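Local coordinates for choline/ethanolamine kinase family protein (Mesorhizobium loti, PDB 3DXQ) that probably phosphorylates ethanolamine or a related small substrate, as a kinase-like phosphotransferase of the choline/ethanolamine kinase family, at residues 150-155 with 254-259; 248-253 with 276-281; 9-14 with 40-45. All blocks are in the same frame, centred on the assembly; numbering follows the deposited sequence.

Contact 1 of 3, residues 150-155 with 254-259; sequences AGYHDV and WTLWGL
Tyr-152 turns its CG anti to the backbone N (chi1 176°), which brings the far end of the ring up to Leu-256, whose CG stands anti to the carbonyl carbon (chi1 -65°) and sends CD2 out to meet it. This is helix-to-helix packing in the helical lobe of a protein-kinase-like fold: the start of helix 152-167 faces the C-terminal part of the long helix 237-263. The backbones stay well apart, with Tyr-152 CA 9.8 Å from Leu-256 CA, and a long flat side chain suits such a gap.

The two side chains cross at about a right angle, and one methyl of the leucine, CD2, does the touching. Leu-256 CD2 lies 3.4 Å from Tyr-152 OH and 3.5 Å from Tyr-152 CE1, approaching the ring obliquely. Leu-259, one turn further on, runs alongside the tyrosine, pointing the other way, and its CD2 comes to 4.1 Å from the same CE1. Branched leucines fit here because they offer methyls to a mostly apolar ring. Leu-138 of helix 130-141 also packs on Tyr-152, while Ile-134 and Tyr-137 of that helix touch Leu-256.

Gly-151 stands at the N-cap just before Tyr-152, and its positive phi of 80° is a backbone shape that glycine adopts readily. The first helical turn is then closed by Val-155 N bonding to Gly-151 O at 3.1 Å. Beside the tyrosine, His-153 offers a face of its imidazole to Tyr-152 CD2, which is 3.6 Å from that plane, nearer the edge of the ring than its middle.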
ATOM      1  N   ALA A 150      -1.540 -14.238  21.466  1.00 53.90           N
ATOM      2  CA  ALA A 150      -0.441 -14.867  22.194  1.00 53.80           C
ATOM      3  C   ALA A 150       0.911 -14.395  21.644  1.00 54.07           C
ATOM      4  O   ALA A 150       1.148 -14.450  20.437  1.00 55.64           O
ATOM      5  CB  ALA A 150      -0.553 -16.383  22.109  1.00 52.92           C
ATOM      6  N   GLY A 151       1.784 -13.916  22.532  1.00 54.54           N
ATOM      7  CA  GLY A 151       3.105 -13.392  22.151  1.00 53.81           C
ATOM      8  C   GLY A 151       3.067 -11.969  21.613  1.00 54.12           C
ATOM      9  O   GLY A 151       3.966 -11.533  20.874  1.00 53.39           O
ATOM     10  N   TYR A 152       2.011 -11.246  21.973  1.00 53.81           N
ATOM     11  CA  TYR A 152       1.848  -9.850  21.590  1.00 53.57           C
ATOM     12  C   TYR A 152       3.069  -9.055  22.038  1.00 52.94           C
ATOM     13  O   TYR A 152       3.702  -8.351  21.233  1.00 52.28           O
ATOM     14  CB  TYR A 152       0.576  -9.294  22.242  1.00 53.23           C
ATOM     15  CG  TYR A 152       0.319  -7.817  22.026  1.00 55.10           C
ATOM     16  CD1 TYR A 152      -0.306  -7.360  20.874  1.00 50.63           C
ATOM     17  CD2 TYR A 152       0.674  -6.881  22.998  1.00 55.39           C
ATOM     18  CE1 TYR A 152      -0.554  -6.012  20.691  1.00 50.21           C
ATOM     19  CE2 TYR A 152       0.433  -5.531  22.815  1.00 51.78           C
ATOM     20  CZ  TYR A 152      -0.182  -5.108  21.669  1.00 50.48           C
ATOM     21  OH  TYR A 152      -0.425  -3.769  21.507  1.00 55.44           O
ATOM     22  N   HIS A 153       3.414  -9.206  23.314  1.00 51.83           N
ATOM     23  CA  HIS A 153       4.515  -8.446  23.902  1.00 51.78           C
ATOM     24  C   HIS A 153       5.901  -8.865  23.382  1.00 52.17           C
ATOM     25  O   HIS A 153       6.821  -8.041  23.333  1.00 52.25           O
ATOM     26  CB  HIS A 153       4.425  -8.478  25.432  1.00 50.00           C
ATOM     27  CG  HIS A 153       3.166  -7.857  25.957  1.00 51.87           C
ATOM     28  ND1 HIS A 153       2.127  -8.599  26.482  1.00 49.95           N
ATOM     29  CD2 HIS A 153       2.760  -6.564  25.991  1.00 51.88           C
ATOM     30  CE1 HIS A 153       1.146  -7.788  26.842  1.00 45.72           C
ATOM     31  NE2 HIS A 153       1.505  -6.548  26.553  1.00 48.31           N
ATOM     32  N   ASP A 154       6.049 -10.118  22.963  1.00 52.03           N
ATOM     33  CA  ASP A 154       7.322 -10.577  22.396  1.00 51.78           C
ATOM     34  C   ASP A 154       7.532  -9.905  21.037  1.00 52.27           C
ATOM     35  O   ASP A 154       8.554  -9.251  20.788  1.00 53.05           O
ATOM     36  CB  ASP A 154       7.336 -12.098  22.223  1.00 52.33           C
ATOM     37  CG  ASP A 154       7.192 -12.843  23.538  1.00 52.75           C
ATOM     38  OD1 ASP A 154       7.703 -12.354  24.572  1.00 49.86           O
ATOM     39  OD2 ASP A 154       6.566 -13.921  23.533  1.00 58.06           O
ATOM     40  N   VAL A 155       6.546 -10.054  20.165  1.00 49.66           N
ATOM     41  CA  VAL A 155       6.621  -9.442  18.860  1.00 47.36           C
ATOM     42  C   VAL A 155       6.931  -7.934  18.982  1.00 48.82           C
ATOM     43  O   VAL A 155       7.735  -7.397  18.199  1.00 48.06           O
ATOM     44  CB  VAL A 155       5.328  -9.687  18.053  1.00 46.93           C
ATOM     45  CG1 VAL A 155       5.259  -8.752  16.861  1.00 44.00           C
ATOM     46  CG2 VAL A 155       5.228 -11.147  17.615  1.00 39.51           C
ATOM     47  N   TRP A 254      -0.501  -2.997  10.712  1.00 49.18           N
ATOM     48  CA  TRP A 254      -1.903  -3.250  10.458  1.00 49.50           C
ATOM     49  C   TRP A 254      -2.535  -4.116  11.549  1.00 49.80           C
ATOM     50  O   TRP A 254      -3.679  -3.889  11.930  1.00 50.12           O
ATOM     51  CB  TRP A 254      -2.078  -3.863   9.076  1.00 49.84           C
ATOM     52  CG  TRP A 254      -1.804  -2.861   8.003  1.00 51.79           C
ATOM     53  CD1 TRP A 254      -0.748  -2.834   7.143  1.00 50.25           C
ATOM     54  CD2 TRP A 254      -2.610  -1.728   7.685  1.00 54.76           C
ATOM     55  NE1 TRP A 254      -0.846  -1.753   6.304  1.00 50.61           N
ATOM     56  CE2 TRP A 254      -1.984  -1.057   6.615  1.00 53.51           C
ATOM     57  CE3 TRP A 254      -3.811  -1.215   8.204  1.00 55.26           C
ATOM     58  CZ2 TRP A 254      -2.515   0.095   6.049  1.00 54.32           C
ATOM     59  CZ3 TRP A 254      -4.337  -0.067   7.644  1.00 53.61           C
ATOM     60  CH2 TRP A 254      -3.689   0.575   6.575  1.00 52.97           C
ATOM     61  N   THR A 255      -1.807  -5.099  12.065  1.00 49.55           N
ATOM     62  CA  THR A 255      -2.344  -5.899  13.166  1.00 49.78           C
ATOM     63  C   THR A 255      -2.830  -4.995  14.299  1.00 51.15           C
ATOM     64  O   THR A 255      -3.973  -5.115  14.747  1.00 51.43           O
ATOM     65  CB  THR A 255      -1.303  -6.856  13.727  1.00 49.47           C
ATOM     66  OG1 THR A 255      -1.075  -7.904  12.779  1.00 53.06           O
ATOM     67  CG2 THR A 255      -1.774  -7.464  15.047  1.00 43.84           C
ATOM     68  N   LEU A 256      -1.959  -4.090  14.744  1.00 52.57           N
ATOM     69  CA  LEU A 256      -2.281  -3.146  15.822  1.00 52.94           C
ATOM     70  C   LEU A 256      -3.449  -2.231  15.468  1.00 54.09           C
ATOM     71  O   LEU A 256      -4.309  -1.969  16.305  1.00 53.51           O
ATOM     72  CB  LEU A 256      -1.056  -2.301  16.177  1.00 52.91           C
ATOM     73  CG  LEU A 256       0.139  -3.036  16.783  1.00 49.05           C
ATOM     74  CD1 LEU A 256       1.301  -2.083  16.966  1.00 41.25           C
ATOM     75  CD2 LEU A 256      -0.229  -3.677  18.099  1.00 49.13           C
ATOM     76  N   TRP A 257      -3.466  -1.749  14.229  1.00 55.64           N
ATOM     77  CA  TRP A 257      -4.582  -0.944  13.712  1.00 57.48           C
ATOM     78  C   TRP A 257      -5.918  -1.694  13.788  1.00 57.69           C
ATOM     79  O   TRP A 257      -6.948  -1.123  14.179  1.00 58.79           O
ATOM     80  CB  TRP A 257      -4.313  -0.571  12.261  1.00 58.89           C
ATOM     81  CG  TRP A 257      -5.430   0.136  11.596  1.00 61.46           C
ATOM     82  CD1 TRP A 257      -5.654   1.476  11.589  1.00 63.92           C
ATOM     83  CD2 TRP A 257      -6.462  -0.452  10.793  1.00 64.42           C
ATOM     84  NE1 TRP A 257      -6.768   1.768  10.837  1.00 64.89           N
ATOM     85  CE2 TRP A 257      -7.282   0.601  10.332  1.00 66.73           C
ATOM     86  CE3 TRP A 257      -6.769  -1.766  10.412  1.00 65.18           C
ATOM     87  CZ2 TRP A 257      -8.404   0.383   9.506  1.00 65.43           C
ATOM     88  CZ3 TRP A 257      -7.889  -1.987   9.592  1.00 65.31           C
ATOM     89  CH2 TRP A 257      -8.692  -0.914   9.152  1.00 64.00           C
ATOM     90  N   GLY A 258      -5.885  -2.970  13.393  1.00 56.96           N
ATOM     91  CA  GLY A 258      -7.057  -3.848  13.408  1.00 56.25           C
ATOM     92  C   GLY A 258      -7.586  -4.108  14.809  1.00 56.54           C
ATOM     93  O   GLY A 258      -8.801  -4.245  15.001  1.00 57.60           O
ATOM     94  N   LEU A 259      -6.685  -4.191  15.788  1.00 56.21           N
ATOM     95  CA  LEU A 259      -7.095  -4.313  17.194  1.00 55.88           C
ATOM     96  C   LEU A 259      -7.804  -3.030  17.657  1.00 56.70           C
ATOM     97  O   LEU A 259      -8.783  -3.094  18.413  1.00 57.08           O
ATOM     98  CB  LEU A 259      -5.908  -4.651  18.099  1.00 55.44           C
ATOM     99  CG  LEU A 259      -5.569  -6.147  18.226  1.00 55.23           C
ATOM    100  CD1 LEU A 259      -5.393  -6.790  16.881  1.00 54.32           C
ATOM    101  CD2 LEU A 259      -4.325  -6.393  19.074  1.00 55.90           C
TER

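Contact 2 of 3, residues 248-253 with 276-281; sequences AMCDLL and DGRFAR
Asp-251 reaches from helix 237-263 to Arg-278 and Arg-281 of helix 271-287, forming a largely buried salt-bridge network, Arg-281 at its more open margin, in an antiparallel helix pair. The segment axes approach to 8.4 Å at 153°, close enough for a short aspartate to span the gap.

Its CB lies 3.3 Å from the backbone Arg-278 O, and CG continues past the same oxygen. At the tip the carboxylate divides its work. OD1 accepts three N-H groups: Arg-278 NE at 3.0 Å, nearly along the C-O axis, Arg-278 NH2 at 3.2 Å, and Arg-281 NH2 at 3.0 Å through the syn lone pair. OD2 takes Arg-281 NE at 3.1 Å.

Arg-281 therefore grips both oxygens side-on, its guanidinium only 8° from the carboxylate plane, whereas Arg-278 stands at 88° to that plane and puts two nitrogens on one oxygen. Spaced three residues apart, the arginines come from the same helix face, and so many donors would probably keep Asp-251 ionised. Arg-278 has a second acid partner, because its NH2 also forms a salt bridge with Glu-215, at the end of helix 206-215. Cys-250 SG, from the neighbouring residue, lies 4.1 Å from that same Arg-278 NH2.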
ATOM      1  N   ALA A 248       7.530  -8.135   7.937  1.00 43.21           N
ATOM      2  CA  ALA A 248       7.119  -8.329   9.329  1.00 43.29           C
ATOM      3  C   ALA A 248       6.493  -7.063   9.911  1.00 43.61           C
ATOM      4  O   ALA A 248       5.419  -7.124  10.495  1.00 45.58           O
ATOM      5  CB  ALA A 248       8.305  -8.804  10.203  1.00 41.88           C
HETATM    6  N   MSE A 249       7.156  -5.922   9.758  1.00 42.99           N
HETATM    7  CA  MSE A 249       6.654  -4.670  10.329  1.00 44.09           C
HETATM    8  C   MSE A 249       5.343  -4.217   9.724  1.00 45.70           C
HETATM    9  O   MSE A 249       4.533  -3.602  10.403  1.00 45.62           O
HETATM   10  CB  MSE A 249       7.676  -3.551  10.169  1.00 45.04           C
HETATM   11  CG  MSE A 249       8.915  -3.688  11.032  1.00 42.80           C
HETATM   12 SE   MSE A 249       8.511  -4.266  12.873  0.75 39.36          SE
HETATM   13  CE  MSE A 249      10.028  -3.505  13.725  1.00 51.28           C
ATOM     14  N   CYS A 250       5.159  -4.497   8.439  1.00 47.77           N
ATOM     15  CA  CYS A 250       3.933  -4.177   7.736  1.00 46.57           C
ATOM     16  C   CYS A 250       2.754  -4.899   8.357  1.00 45.65           C
ATOM     17  O   CYS A 250       1.744  -4.304   8.680  1.00 43.42           O
ATOM     18  CB  CYS A 250       4.072  -4.579   6.276  1.00 48.03           C
ATOM     19  SG  CYS A 250       2.739  -4.019   5.242  1.00 53.41           S
ATOM     20  N   ASP A 251       2.891  -6.199   8.547  1.00 47.29           N
ATOM     21  CA  ASP A 251       1.861  -6.970   9.238  1.00 45.90           C
ATOM     22  C   ASP A 251       1.609  -6.447  10.643  1.00 46.15           C
ATOM     23  O   ASP A 251       0.461  -6.374  11.083  1.00 48.39           O
ATOM     24  CB  ASP A 251       2.245  -8.447   9.334  1.00 45.53           C
ATOM     25  CG  ASP A 251       1.717  -9.287   8.180  1.00 47.45           C
ATOM     26  OD1 ASP A 251       0.710  -8.915   7.555  1.00 49.28           O
ATOM     27  OD2 ASP A 251       2.303 -10.358   7.921  1.00 51.30           O
ATOM     28  N   LEU A 252       2.672  -6.112  11.361  1.00 45.72           N
ATOM     29  CA  LEU A 252       2.532  -5.639  12.737  1.00 46.28           C
ATOM     30  C   LEU A 252       1.736  -4.337  12.800  1.00 46.76           C
ATOM     31  O   LEU A 252       0.855  -4.186  13.650  1.00 47.42           O
ATOM     32  CB  LEU A 252       3.907  -5.417  13.377  1.00 46.35           C
ATOM     33  CG  LEU A 252       3.877  -4.973  14.840  1.00 46.47           C
ATOM     34  CD1 LEU A 252       3.235  -6.020  15.704  1.00 41.20           C
ATOM     35  CD2 LEU A 252       5.265  -4.689  15.314  1.00 45.70           C
ATOM     36  N   LEU A 253       2.079  -3.401  11.915  1.00 46.13           N
ATOM     37  CA  LEU A 253       1.413  -2.097  11.845  1.00 46.88           C
ATOM     38  C   LEU A 253      -0.089  -2.270  11.742  1.00 47.83           C
ATOM     39  O   LEU A 253      -0.846  -1.781  12.582  1.00 48.75           O
ATOM     40  CB  LEU A 253       1.912  -1.296  10.640  1.00 46.44           C
ATOM     41  CG  LEU A 253       1.264   0.073  10.437  1.00 48.04           C
ATOM     42  CD1 LEU A 253       1.633   0.956  11.625  1.00 40.50           C
ATOM     43  CD2 LEU A 253       1.672   0.713   9.111  1.00 44.54           C
ATOM     44  N   ASP A 276      -5.910 -11.164  13.957  1.00 52.40           N
ATOM     45  CA  ASP A 276      -5.292 -12.460  14.295  1.00 52.97           C
ATOM     46  C   ASP A 276      -4.536 -13.073  13.122  1.00 52.25           C
ATOM     47  O   ASP A 276      -3.517 -13.743  13.316  1.00 51.26           O
ATOM     48  CB  ASP A 276      -6.345 -13.469  14.777  1.00 53.93           C
ATOM     49  CG  ASP A 276      -6.829 -13.188  16.186  1.00 56.43           C
ATOM     50  OD1 ASP A 276      -6.140 -12.447  16.911  1.00 60.69           O
ATOM     51  OD2 ASP A 276      -7.893 -13.718  16.575  1.00 60.17           O
ATOM     52  N   GLY A 277      -5.045 -12.850  11.913  1.00 51.71           N
ATOM     53  CA  GLY A 277      -4.427 -13.387  10.711  1.00 50.60           C
ATOM     54  C   GLY A 277      -3.062 -12.782  10.495  1.00 49.55           C
ATOM     55  O   GLY A 277      -2.048 -13.499  10.513  1.00 48.62           O
ATOM     56  N   ARG A 278      -3.051 -11.454  10.344  1.00 48.55           N
ATOM     57  CA  ARG A 278      -1.836 -10.695  10.047  1.00 48.20           C
ATOM     58  C   ARG A 278      -0.794 -10.802  11.143  1.00 47.38           C
ATOM     59  O   ARG A 278       0.399 -10.726  10.870  1.00 47.23           O
ATOM     60  CB  ARG A 278      -2.148  -9.217   9.800  1.00 47.73           C
ATOM     61  CG  ARG A 278      -3.223  -8.983   8.762  1.00 46.89           C
ATOM     62  CD  ARG A 278      -3.122  -7.601   8.133  1.00 49.32           C
ATOM     63  NE  ARG A 278      -1.917  -7.487   7.316  1.00 49.60           N
ATOM     64  CZ  ARG A 278      -1.646  -6.494   6.476  1.00 45.69           C
ATOM     65  NH1 ARG A 278      -2.504  -5.504   6.306  1.00 45.75           N
ATOM     66  NH2 ARG A 278      -0.511  -6.508   5.793  1.00 47.13           N
ATOM     67  N   PHE A 279      -1.237 -10.971  12.379  1.00 47.59           N
ATOM     68  CA  PHE A 279      -0.299 -11.126  13.476  1.00 46.86           C
ATOM     69  C   PHE A 279       0.389 -12.482  13.402  1.00 46.22           C
ATOM     70  O   PHE A 279       1.613 -12.562  13.448  1.00 45.40           O
ATOM     71  CB  PHE A 279      -0.995 -10.996  14.820  1.00 48.03           C
ATOM     72  CG  PHE A 279      -0.063 -11.136  15.977  1.00 47.33           C
ATOM     73  CD1 PHE A 279       0.649 -10.041  16.440  1.00 50.16           C
ATOM     74  CD2 PHE A 279       0.142 -12.370  16.573  1.00 48.82           C
ATOM     75  CE1 PHE A 279       1.534 -10.168  17.499  1.00 51.11           C
ATOM     76  CE2 PHE A 279       1.019 -12.507  17.636  1.00 54.13           C
ATOM     77  CZ  PHE A 279       1.724 -11.404  18.097  1.00 53.10           C
ATOM     78  N   ALA A 280      -0.411 -13.541  13.291  1.00 46.22           N
ATOM     79  CA  ALA A 280       0.097 -14.917  13.265  1.00 45.13           C
ATOM     80  C   ALA A 280       1.104 -15.129  12.141  1.00 45.10           C
ATOM     81  O   ALA A 280       2.107 -15.825  12.322  1.00 43.31           O
ATOM     82  CB  ALA A 280      -1.050 -15.892  13.135  1.00 44.98           C
ATOM     83  N   ARG A 281       0.836 -14.519  10.986  1.00 45.45           N
ATOM     84  CA  ARG A 281       1.754 -14.567   9.853  1.00 46.28           C
ATOM     85  C   ARG A 281       3.067 -13.866  10.214  1.00 46.52           C
ATOM     86  O   ARG A 281       4.161 -14.381   9.953  1.00 47.14           O
ATOM     87  CB  ARG A 281       1.103 -13.887   8.637  1.00 47.56           C
ATOM     88  CG  ARG A 281       1.955 -13.874   7.377  1.00 49.48           C
ATOM     89  CD  ARG A 281       1.112 -13.539   6.169  1.00 51.73           C
ATOM     90  NE  ARG A 281       0.495 -12.226   6.299  1.00 55.62           N
ATOM     91  CZ  ARG A 281      -0.465 -11.750   5.512  1.00 55.51           C
ATOM     92  NH1 ARG A 281      -0.949 -12.477   4.518  1.00 58.80           N
ATOM     93  NH2 ARG A 281      -0.954 -10.539   5.734  1.00 52.06           N
TER

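Contact 3 of 3, residues 9-14 with 40-45; sequences AKLAAI and LCLRIP
Ala-12 N bonds to Ala-9 O at 3.1 Å, a backbone bond that closes the turn from which Lys-10 and Leu-11 reach Ile-44 and Leu-42. Between the segments there is no hydrogen bond; they meet through hydrocarbon.

Lys-10 lays its aliphatic chain against the end of Ile-44. Bends at chi2 (69°) and chi4 curl the lysine around one methyl: Ile-44 CD1 is 3.5 Å from Lys-10 CG and equally far from Lys-10 CE, with CD between them also in touch. The ammonium end, NZ, lies further off, at 4.1 Å from that methyl. A lysine suits this partly exposed edge because its methylenes can cover an apolar group while the chain still ends in a charge. Shortening the chain to alanine takes away CG, CD and CE, and would probably leave Ile-44 CD1 without its cover from the 9-14 side.

Strand 40-45 is the middle strand of the five-stranded antiparallel sheet that forms the N-terminal lobe of a protein-kinase-like fold, and the end of the N-terminal helix and the residues after it pack on one face of it. Leu-42 and Ile-44, two residues apart, both direct their CB toward 9-14, as alternate residues of a strand do, whereas Arg-43 between them hydrogen-bonds to Thr-86 of the adjacent strand 84-87.

Leu-42 serves two partners with its fork. With chi1 at -175° its CG lies opposite the backbone N, which sets its two methyls against 9-14: CD2 touches Leu-11 CD1 at 3.3 Å, and CD1 meets Ile-14 CD1 at 3.8 Å. Both pairs cross at a slant. Leu-17 and Val-83 also pack on Leu-42. Ile-14 also touches Val-85 of strand 84-87 and His-76 of strand 74-77.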
ATOM      1  N   ALA A   9     -25.154  11.735  -8.704  1.00 57.16           N
ATOM      2  CA  ALA A   9     -25.419  13.049  -8.139  1.00 57.15           C
ATOM      3  C   ALA A   9     -24.166  13.906  -8.317  1.00 57.29           C
ATOM      4  O   ALA A   9     -24.241  15.007  -8.874  1.00 56.59           O
ATOM      5  CB  ALA A   9     -25.772  12.931  -6.664  1.00 57.39           C
ATOM      6  N   LYS A  10     -23.020  13.377  -7.876  1.00 57.02           N
ATOM      7  CA  LYS A  10     -21.754  14.111  -7.943  1.00 57.73           C
ATOM      8  C   LYS A  10     -21.392  14.603  -9.342  1.00 57.09           C
ATOM      9  O   LYS A  10     -20.709  15.617  -9.473  1.00 57.81           O
ATOM     10  CB  LYS A  10     -20.592  13.294  -7.362  1.00 57.98           C
ATOM     11  CG  LYS A  10     -20.358  13.481  -5.852  1.00 61.35           C
ATOM     12  CD  LYS A  10     -21.475  12.896  -4.992  1.00 65.83           C
ATOM     13  CE  LYS A  10     -20.999  12.557  -3.570  1.00 65.58           C
ATOM     14  NZ  LYS A  10     -20.139  13.621  -2.949  1.00 65.89           N
ATOM     15  N   LEU A  11     -21.835  13.895 -10.373  1.00 56.32           N
ATOM     16  CA  LEU A  11     -21.561  14.306 -11.749  1.00 57.32           C
ATOM     17  C   LEU A  11     -21.927  15.750 -12.035  1.00 57.91           C
ATOM     18  O   LEU A  11     -21.181  16.441 -12.726  1.00 59.94           O
ATOM     19  CB  LEU A  11     -22.310  13.425 -12.745  1.00 57.76           C
ATOM     20  CG  LEU A  11     -21.615  12.144 -13.205  1.00 59.17           C
ATOM     21  CD1 LEU A  11     -20.863  11.494 -12.057  1.00 61.16           C
ATOM     22  CD2 LEU A  11     -22.613  11.171 -13.842  1.00 56.49           C
ATOM     23  N   ALA A  12     -23.077  16.189 -11.524  1.00 57.68           N
ATOM     24  CA  ALA A  12     -23.548  17.562 -11.712  1.00 56.67           C
ATOM     25  C   ALA A  12     -22.379  18.518 -11.558  1.00 55.54           C
ATOM     26  O   ALA A  12     -22.064  19.265 -12.483  1.00 54.64           O
ATOM     27  CB  ALA A  12     -24.657  17.897 -10.696  1.00 56.54           C
ATOM     28  N   ALA A  13     -21.730  18.442 -10.392  1.00 54.20           N
ATOM     29  CA  ALA A  13     -20.556  19.243 -10.079  1.00 53.58           C
ATOM     30  C   ALA A  13     -19.578  19.229 -11.230  1.00 53.82           C
ATOM     31  O   ALA A  13     -19.418  20.243 -11.895  1.00 56.13           O
ATOM     32  CB  ALA A  13     -19.865  18.741  -8.803  1.00 53.63           C
ATOM     33  N   ILE A  14     -18.969  18.072 -11.502  1.00 52.25           N
ATOM     34  CA  ILE A  14     -17.873  18.015 -12.472  1.00 49.69           C
ATOM     35  C   ILE A  14     -18.314  18.300 -13.904  1.00 48.33           C
ATOM     36  O   ILE A  14     -19.020  17.499 -14.482  1.00 47.29           O
ATOM     37  CB  ILE A  14     -17.150  16.684 -12.472  1.00 48.52           C
ATOM     38  CG1 ILE A  14     -16.814  16.232 -11.054  1.00 49.98           C
ATOM     39  CG2 ILE A  14     -15.872  16.817 -13.294  1.00 49.66           C
ATOM     40  CD1 ILE A  14     -17.816  15.289 -10.457  1.00 48.77           C
ATOM     41  N   LEU A  40     -13.519   7.946 -18.246  1.00 42.34           N
ATOM     42  CA  LEU A  40     -12.965   8.631 -17.083  1.00 42.33           C
ATOM     43  C   LEU A  40     -13.399   7.832 -15.859  1.00 39.94           C
ATOM     44  O   LEU A  40     -14.342   7.065 -15.943  1.00 38.82           O
ATOM     45  CB  LEU A  40     -13.482  10.073 -17.019  1.00 42.86           C
ATOM     46  CG  LEU A  40     -13.224  10.959 -18.240  1.00 44.51           C
ATOM     47  CD1 LEU A  40     -13.996  12.268 -18.150  1.00 42.82           C
ATOM     48  CD2 LEU A  40     -11.759  11.244 -18.407  1.00 45.45           C
ATOM     49  N   CYS A  41     -12.679   7.976 -14.754  1.00 39.04           N
ATOM     50  CA  CYS A  41     -13.043   7.325 -13.473  1.00 39.74           C
ATOM     51  C   CYS A  41     -13.344   8.380 -12.431  1.00 39.04           C
ATOM     52  O   CYS A  41     -12.603   9.343 -12.261  1.00 36.71           O
ATOM     53  CB  CYS A  41     -11.925   6.468 -12.913  1.00 37.73           C
ATOM     54  SG  CYS A  41     -11.521   5.060 -13.842  1.00 46.35           S
ATOM     55  N   LEU A  42     -14.451   8.186 -11.751  1.00 40.81           N
ATOM     56  CA  LEU A  42     -14.885   9.067 -10.682  1.00 43.26           C
ATOM     57  C   LEU A  42     -14.535   8.371  -9.372  1.00 45.85           C
ATOM     58  O   LEU A  42     -14.915   7.214  -9.185  1.00 48.10           O
ATOM     59  CB  LEU A  42     -16.393   9.272 -10.793  1.00 41.99           C
ATOM     60  CG  LEU A  42     -17.058  10.254  -9.838  1.00 39.96           C
ATOM     61  CD1 LEU A  42     -16.564  11.681 -10.035  1.00 35.40           C
ATOM     62  CD2 LEU A  42     -18.533  10.190 -10.064  1.00 36.45           C
ATOM     63  N   ARG A  43     -13.788   9.041  -8.493  1.00 47.87           N
ATOM     64  CA  ARG A  43     -13.417   8.479  -7.186  1.00 50.46           C
ATOM     65  C   ARG A  43     -14.056   9.291  -6.045  1.00 51.91           C
ATOM     66  O   ARG A  43     -13.814  10.494  -5.926  1.00 52.18           O
ATOM     67  CB  ARG A  43     -11.897   8.475  -7.039  1.00 49.88           C
ATOM     68  CG  ARG A  43     -11.146   8.204  -8.348  1.00 52.12           C
ATOM     69  CD  ARG A  43      -9.644   8.004  -8.126  1.00 54.61           C
ATOM     70  NE  ARG A  43      -9.303   6.614  -7.785  1.00 58.86           N
ATOM     71  CZ  ARG A  43      -9.097   5.636  -8.676  1.00 60.02           C
ATOM     72  NH1 ARG A  43      -9.198   5.866  -9.987  1.00 56.14           N
ATOM     73  NH2 ARG A  43      -8.788   4.407  -8.255  1.00 57.12           N
ATOM     74  N   ILE A  44     -14.873   8.638  -5.214  1.00 53.48           N
ATOM     75  CA  ILE A  44     -15.562   9.293  -4.083  1.00 54.60           C
ATOM     76  C   ILE A  44     -14.947   8.829  -2.761  1.00 55.09           C
ATOM     77  O   ILE A  44     -14.746   7.627  -2.569  1.00 58.31           O
ATOM     78  CB  ILE A  44     -17.054   8.933  -4.003  1.00 53.97           C
ATOM     79  CG1 ILE A  44     -17.806   9.283  -5.297  1.00 56.82           C
ATOM     80  CG2 ILE A  44     -17.705   9.653  -2.806  1.00 57.26           C
ATOM     81  CD1 ILE A  44     -18.593  10.577  -5.231  1.00 54.66           C
ATOM     82  N   PRO A  45     -14.639   9.762  -1.848  1.00 53.35           N
ATOM     83  CA  PRO A  45     -14.085   9.375  -0.543  1.00 52.63           C
ATOM     84  C   PRO A  45     -15.080   8.701   0.443  1.00 52.91           C
ATOM     85  O   PRO A  45     -16.236   9.138   0.582  1.00 51.48           O
ATOM     86  CB  PRO A  45     -13.598  10.712   0.030  1.00 51.74           C
ATOM     87  CG  PRO A  45     -13.614  11.670  -1.119  1.00 51.29           C
ATOM     88  CD  PRO A  45     -14.710  11.224  -1.984  1.00 52.99           C
TER

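Overall arrangement
Contacts 1 and 2 share helix 237-263 and lie side by side in the helical lobe, their centres about 7 Å apart; contact 3 belongs to the sheet of the other lobe, with its centre about 38 Å from that of contact 1 and 35 Å from that of contact 2. All three are largely buried, but each has one partly exposed member: Leu-259 in contact 1, Arg-281 in contact 2 and Lys-10 in contact 3. Their chemistry differs: contact 2 joins two helices by ion pairs, contact 1 brings one aromatic ring against leucines, and contact 3 covers a strand with aliphatic groups. Trp-254 and Thr-255, on the shared helix, touch Arg-278 directly.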